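Beta-gamma-crystallin (Geodia cydonium, PDB 4IAU) is a calcium-binding member of the beta/gamma-crystallin family, built from Greek key strand motifs, whose biological function is unknown. Local coordinates at residues V79-F82 with A86-Y89; T136-G141 with G147-A152. All coordinates share one frame; numbering follows the deposited sequence.

Interaction 1: residues V79-F82 with A86-Y89; sequences VKTF and ATLY
Thr81 and Ala86 bring the two backbones closest, their CA atoms 5.5 Å apart, where the type I turn Val79-Phe82 meets the beginning of strand 86-89. The turn is closed by Phe82 N bonding to Val79 O, and it presents the side chain of Thr81 to the strand. A beta-branched threonine suits this place because it offers a hydroxyl and a methyl together. With chi1 at 68°, OG1 of Thr81 lies between its backbone N and carbonyl carbon, and it comes 2.9 Å from Thr87 OG1, a hydrogen-bonding distance. The methyl CG2 of Thr81 settles 3.3 Å from Ala86 O. Thr87 OG1 has a stronger partner in Asp100 OD1. Beyond this polar pair, Tyr89 reaches back along the strand, its OH 3.9 Å from Val79 CG1 and equally far from Val79 CG2, so both methyls of the valine rest against the phenol oxygen, the two side chains crossing at about a right angle. Tyr89 also meets Phe94 edge to face. The patch is buried: in the crystallin Greek key domain, strand 86-89 runs between strands 98-101 and 115-118, while Val79 bridges Leu117 and, on strand 38-42, Met38 and Ile40, consistent with a meeting of the chain's two halves.

Interaction 2: residues T136-G141 with G147-A152; sequences TRRGPG and GALGVA
Arg138 on strand 135-138 grips Ala148 O with two nitrogens, at the end of the short helix 146-149, which closes in a Schellman motif within the crystallin Greek key domain. NE is 2.9 Å from Ala148 O, lies in the carbonyl plane on a lone pair, and makes a fairly straight bond (159° at the hydrogen). NH2 reaches the same oxygen at 3.1 Å but from above that carbonyl plane, although Ala148 O itself stays in the plane of the guanidinium. On its other side the group is held by its own strand, NH1 bonding to Arg137 O at 2.9 Å. A chain bent at chi2 (-68°) brings the flat group round so that Leu149 O sits over its centre, 3.4 Å above one face. The positive charge is likely to be welcome at this C-terminal helix end, where carbonyls face outward. A leucine in its place would probably leave Ala148 O and Arg137 O without their guanidinium donors and weaken the polar link between helix end and strand. Within the helix, Ala148 N donates to Asn145 OD1. Thr136, modelled in two conformers, in one of them brings OG1 to 3.2 Å from Leu149 O, a possible but unsettled hydrogen bond. Gly150 suits the turn because its phi is positive (85°), and a CB at these backbone angles would jam against the carbonyl O of Leu149; its own N bonds back to Gly147 O at 2.9 Å.

Overall arrangement
The chain first builds the sheet containing strands 5-9 and 31-36, then leaves strand 75-78 through the turn of interaction 1, which closes a loop of three residues before strand 86-89. Val79 faces strand 38-42, so this contact probably lies near the junction of two crystallin domains. Strand 86-89 leads on to Lys90, which with Gly112, Ser114 and Asp154 surrounds the calcium. Interaction 2 opens much later and closes a five-residue loop, tying strand 135-138 of one sheet to helix 146-149; strand 141-143 between them joins the sheet of strand 86-89. The contacts follow in series, neither nested nor crossing, with centres about 14 Å apart.

Interaction 1: residues V79-F82 with A86-Y89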
ATOM      1  N   VAL A  79       4.053   2.405  -3.677  1.00  5.72           N
ATOM      2  CA  VAL A  79       3.063   1.502  -4.192  1.00  5.93           C
ATOM      3  C   VAL A  79       3.537   1.115  -5.593  1.00  5.79           C
ATOM      4  O   VAL A  79       3.382   1.855  -6.566  1.00  6.98           O
ATOM      5  CB  VAL A  79       1.664   2.117  -4.214  1.00  6.77           C
ATOM      6  CG1 VAL A  79       0.633   1.111  -4.724  1.00  8.21           C
ATOM      7  CG2 VAL A  79       1.265   2.632  -2.810  1.00  7.41           C
ATOM      8  N   LYS A  80       4.181  -0.040  -5.729  1.00  6.22           N
ATOM      9  CA  LYS A  80       4.952  -0.316  -6.926  1.00  7.28           C
ATOM     10  C   LYS A  80       4.080  -0.723  -8.117  1.00  7.39           C
ATOM     11  O   LYS A  80       4.567  -0.763  -9.253  1.00  9.65           O
ATOM     12  CB  LYS A  80       6.038  -1.394  -6.680  0.77  7.41           C
ATOM     13  CG  LYS A  80       7.047  -0.936  -5.628  0.77  9.13           C
ATOM     14  CD  LYS A  80       8.299  -1.819  -5.646  0.77 10.23           C
ATOM     15  CE  LYS A  80       7.996  -3.251  -5.273  0.77 10.73           C
ATOM     16  NZ  LYS A  80       7.199  -3.463  -4.039  0.77  9.89           N
ATOM     17  N   THR A  81       2.796  -0.936  -7.899  1.00  7.07           N
ATOM     18  CA  THR A  81       1.857  -1.160  -8.992  1.00  6.94           C
ATOM     19  C   THR A  81       1.138   0.091  -9.412  1.00  7.01           C
ATOM     20  O   THR A  81       0.202  -0.031 -10.236  1.00  8.03           O
ATOM     21  CB  THR A  81       0.885  -2.313  -8.650  1.00  7.40           C
ATOM     22  OG1 THR A  81       0.095  -1.858  -7.614  1.00  8.84           O
ATOM     23  CG2 THR A  81       1.617  -3.618  -8.420  1.00  8.40           C
ATOM     24  N   PHE A  82       1.552   1.252  -8.951  1.00  7.69           N
ATOM     25  CA  PHE A  82       1.045   2.510  -9.506  1.00  8.11           C
ATOM     26  C   PHE A  82       1.207   2.439 -11.027  1.00  8.92           C
ATOM     27  O   PHE A  82       2.324   2.149 -11.516  1.00 10.43           O
ATOM     28  CB  PHE A  82       1.859   3.611  -8.889  1.00  9.75           C
ATOM     29  CG  PHE A  82       1.563   4.988  -9.457  1.00 12.27           C
ATOM     30  CD1 PHE A  82       0.314   5.528  -9.427  1.00 16.40           C
ATOM     31  CD2 PHE A  82       2.535   5.732 -10.044  1.00 13.69           C
ATOM     32  CE1 PHE A  82       0.028   6.794  -9.946  1.00 19.44           C
ATOM     33  CE2 PHE A  82       2.334   7.029 -10.528  1.00 16.86           C
ATOM     34  CZ  PHE A  82       1.068   7.549 -10.420  1.00 17.65           C
ATOM     35  N   ALA A  86      -2.344  -3.800  -9.242  1.00  6.79           N
ATOM     36  CA  ALA A  86      -2.914  -3.724  -7.911  1.00  6.23           C
ATOM     37  C   ALA A  86      -1.875  -4.230  -6.904  1.00  5.98           C
ATOM     38  O   ALA A  86      -1.054  -5.087  -7.226  1.00  6.65           O
ATOM     39  CB  ALA A  86      -4.173  -4.565  -7.795  1.00  7.86           C
ATOM     40  N   THR A  87      -1.963  -3.725  -5.666  1.00  5.99           N
ATOM     41  CA  THR A  87      -1.170  -4.247  -4.544  1.00  5.82           C
ATOM     42  C   THR A  87      -2.136  -4.610  -3.414  1.00  5.63           C
ATOM     43  O   THR A  87      -3.053  -3.859  -3.124  1.00  6.13           O
ATOM     44  CB  THR A  87      -0.105  -3.251  -4.056  1.00  6.13           C
ATOM     45  OG1 THR A  87       0.811  -3.004  -5.090  1.00  7.58           O
ATOM     46  CG2 THR A  87       0.704  -3.765  -2.890  1.00  6.85           C
ATOM     47  N   LEU A  88      -1.894  -5.797  -2.834  1.00  5.49           N
ATOM     48  CA  LEU A  88      -2.648  -6.343  -1.727  1.00  5.33           C
ATOM     49  C   LEU A  88      -1.828  -6.235  -0.431  1.00  5.10           C
ATOM     50  O   LEU A  88      -0.599  -6.356  -0.492  1.00  6.10           O
ATOM     51  CB  LEU A  88      -2.995  -7.797  -1.981  1.00  5.85           C
ATOM     52  CG  LEU A  88      -3.683  -8.059  -3.323  1.00  6.95           C
ATOM     53  CD1 LEU A  88      -3.962  -9.563  -3.435  1.00  7.71           C
ATOM     54  CD2 LEU A  88      -4.948  -7.261  -3.456  1.00  8.74           C
ATOM     55  N   TYR A  89      -2.509  -6.086   0.681  1.00  5.33           N
ATOM     56  CA  TYR A  89      -1.847  -5.892   1.975  1.00  5.39           C
ATOM     57  C   TYR A  89      -2.468  -6.792   3.026  1.00  5.44           C
ATOM     58  O   TYR A  89      -3.692  -7.039   3.044  1.00  5.73           O
ATOM     59  CB  TYR A  89      -1.977  -4.434   2.406  1.00  5.26           C
ATOM     60  CG  TYR A  89      -1.357  -3.476   1.449  1.00  5.61           C
ATOM     61  CD1 TYR A  89      -0.030  -3.100   1.558  1.00  6.10           C
ATOM     62  CD2 TYR A  89      -2.095  -2.898   0.405  1.00  6.18           C
ATOM     63  CE1 TYR A  89       0.556  -2.191   0.668  1.00  5.80           C
ATOM     64  CE2 TYR A  89      -1.527  -2.017  -0.482  1.00  6.25           C
ATOM     65  CZ  TYR A  89      -0.189  -1.664  -0.350  1.00  5.72           C
ATOM     66  OH  TYR A  89       0.326  -0.772  -1.268  1.00  6.71           O
TER

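Interaction 2: residues T136-G141 with G147-A152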
ATOM      1  N   THR A 136     -16.410 -10.975  -7.146  1.00  9.05           N
ATOM      2  CA  THR A 136     -16.791  -9.603  -7.219  1.00  9.17           C
ATOM      3  C   THR A 136     -15.843  -8.861  -8.160  1.00  8.51           C
ATOM      4  O   THR A 136     -14.682  -9.181  -8.240  1.00 10.07           O
ATOM      5  CB  THR A 136     -16.842  -8.840  -5.883  0.73 10.53           C
ATOM      6  OG1 THR A 136     -15.576  -9.014  -5.210  0.73 11.50           O
ATOM      7  CG2 THR A 136     -17.897  -9.299  -4.941  0.73 12.99           C
ATOM      8  N   ARG A 137     -16.340  -7.842  -8.854  1.00  8.78           N
ATOM      9  CA  ARG A 137     -15.548  -7.030  -9.737  1.00  9.21           C
ATOM     10  C   ARG A 137     -15.105  -5.759  -9.040  1.00  7.92           C
ATOM     11  O   ARG A 137     -15.908  -5.077  -8.415  1.00  8.70           O
ATOM     12  CB  ARG A 137     -16.281  -6.649 -11.031  1.00 12.25           C
ATOM     13  CG  ARG A 137     -15.379  -5.828 -11.945  1.00 17.20           C
ATOM     14  CD  ARG A 137     -15.986  -5.167 -13.131  1.00 23.07           C
ATOM     15  NE  ARG A 137     -16.149  -6.085 -14.207  1.00 29.23           N
ATOM     16  CZ  ARG A 137     -17.106  -6.993 -14.385  1.00 35.26           C
ATOM     17  NH1 ARG A 137     -18.025  -7.075 -13.429  1.00 47.32           N
ATOM     18  NH2 ARG A 137     -17.151  -7.787 -15.461  1.00 42.92           N
ATOM     19  N   ARG A 138     -13.833  -5.441  -9.181  1.00  7.77           N
ATOM     20  CA  ARG A 138     -13.296  -4.164  -8.697  1.00  7.90           C
ATOM     21  C   ARG A 138     -12.328  -3.594  -9.713  1.00  8.06           C
ATOM     22  O   ARG A 138     -11.487  -4.302 -10.280  1.00  9.05           O
ATOM     23  CB  ARG A 138     -12.625  -4.296  -7.336  1.00  8.12           C
ATOM     24  CG  ARG A 138     -13.536  -4.607  -6.171  1.00  8.49           C
ATOM     25  CD  ARG A 138     -14.474  -3.449  -5.841  1.00  9.05           C
ATOM     26  NE  ARG A 138     -15.299  -3.693  -4.672  1.00  9.38           N
ATOM     27  CZ  ARG A 138     -16.444  -4.372  -4.647  1.00  9.35           C
ATOM     28  NH1 ARG A 138     -16.905  -4.901  -5.745  1.00 10.23           N
ATOM     29  NH2 ARG A 138     -17.077  -4.467  -3.484  1.00 11.49           N
ATOM     30  N   GLY A 139     -12.435  -2.279  -9.899  1.00  8.40           N
ATOM     31  CA  GLY A 139     -11.499  -1.507 -10.702  1.00  8.64           C
ATOM     32  C   GLY A 139     -10.695  -0.579  -9.824  1.00  7.30           C
ATOM     33  O   GLY A 139     -10.610  -0.725  -8.594  1.00  7.83           O
ATOM     34  N   PRO A 140     -10.048   0.393 -10.438  1.00  7.69           N
ATOM     35  CA  PRO A 140      -9.181   1.308  -9.699  1.00  8.16           C
ATOM     36  C   PRO A 140      -9.874   1.925  -8.508  1.00  7.50           C
ATOM     37  O   PRO A 140     -11.031   2.355  -8.576  1.00  8.88           O
ATOM     38  CB  PRO A 140      -8.796   2.335 -10.760  1.00  9.09           C
ATOM     39  CG  PRO A 140      -8.800   1.570 -12.045  1.00 10.31           C
ATOM     40  CD  PRO A 140      -9.984   0.618 -11.899  1.00  8.38           C
ATOM     41  N   GLY A 141      -9.162   2.000  -7.399  1.00  8.07           N
ATOM     42  CA  GLY A 141      -9.698   2.550  -6.192  1.00  8.04           C
ATOM     43  C   GLY A 141      -8.797   2.251  -4.997  1.00  6.93           C
ATOM     44  O   GLY A 141      -7.787   1.553  -5.064  1.00  7.98           O
ATOM     45  N   GLY A 147     -14.012  -5.581   3.314  1.00  9.91           N
ATOM     46  CA  GLY A 147     -15.415  -5.398   2.896  1.00 11.61           C
ATOM     47  C   GLY A 147     -15.506  -4.476   1.715  1.00 10.54           C
ATOM     48  O   GLY A 147     -16.298  -4.735   0.806  1.00 11.11           O
ATOM     49  N   ALA A 148     -14.724  -3.417   1.663  1.00 10.55           N
ATOM     50  CA  ALA A 148     -14.732  -2.548   0.526  1.00 10.03           C
ATOM     51  C   ALA A 148     -14.437  -3.275  -0.804  1.00 10.53           C
ATOM     52  O   ALA A 148     -14.944  -2.887  -1.859  1.00 10.31           O
ATOM     53  CB  ALA A 148     -13.789  -1.396   0.779  1.00 12.44           C
ATOM     54  N   LEU A 149     -13.596  -4.334  -0.766  1.00 13.49           N
ATOM     55  CA  LEU A 149     -13.313  -5.224  -1.926  1.00 14.43           C
ATOM     56  C   LEU A 149     -14.398  -6.226  -2.251  1.00 14.94           C
ATOM     57  O   LEU A 149     -14.328  -6.800  -3.337  1.00 19.12           O
ATOM     58  CB  LEU A 149     -12.059  -6.061  -1.748  1.00 14.24           C
ATOM     59  CG  LEU A 149     -10.784  -5.333  -1.654  1.00 14.76           C
ATOM     60  CD1 LEU A 149      -9.601  -6.183  -1.123  1.00 14.82           C
ATOM     61  CD2 LEU A 149     -10.363  -4.713  -3.018  1.00 12.58           C
ATOM     62  N   GLY A 150     -15.368  -6.395  -1.439  1.00 13.94           N
ATOM     63  CA  GLY A 150     -16.417  -7.374  -1.678  1.00 15.54           C
ATOM     64  C   GLY A 150     -16.034  -8.713  -1.196  1.00 12.58           C
ATOM     65  O   GLY A 150     -16.666  -9.642  -1.649  1.00 15.20           O
ATOM     66  N   VAL A 151     -15.044  -8.852  -0.286  1.00 10.58           N
ATOM     67  CA  VAL A 151     -14.669 -10.163   0.224  1.00 10.27           C
ATOM     68  C   VAL A 151     -14.651 -10.133   1.742  1.00  8.92           C
ATOM     69  O   VAL A 151     -14.500  -9.087   2.367  1.00 10.60           O
ATOM     70  CB  VAL A 151     -13.304 -10.603  -0.349  1.00 10.81           C
ATOM     71  CG1 VAL A 151     -13.434 -10.867  -1.840  1.00 13.85           C
ATOM     72  CG2 VAL A 151     -12.184  -9.603  -0.065  1.00 12.43           C
ATOM     73  N   ALA A 152     -14.747 -11.320   2.313  1.00  9.22           N
ATOM     74  CA  ALA A 152     -14.561 -11.445   3.754  1.00  9.35           C
ATOM     75  C   ALA A 152     -13.099 -11.143   4.094  1.00  8.61           C
ATOM     76  O   ALA A 152     -12.183 -11.314   3.322  1.00  9.21           O
ATOM     77  CB  ALA A 152     -14.965 -12.845   4.179  1.00 11.61           C
TER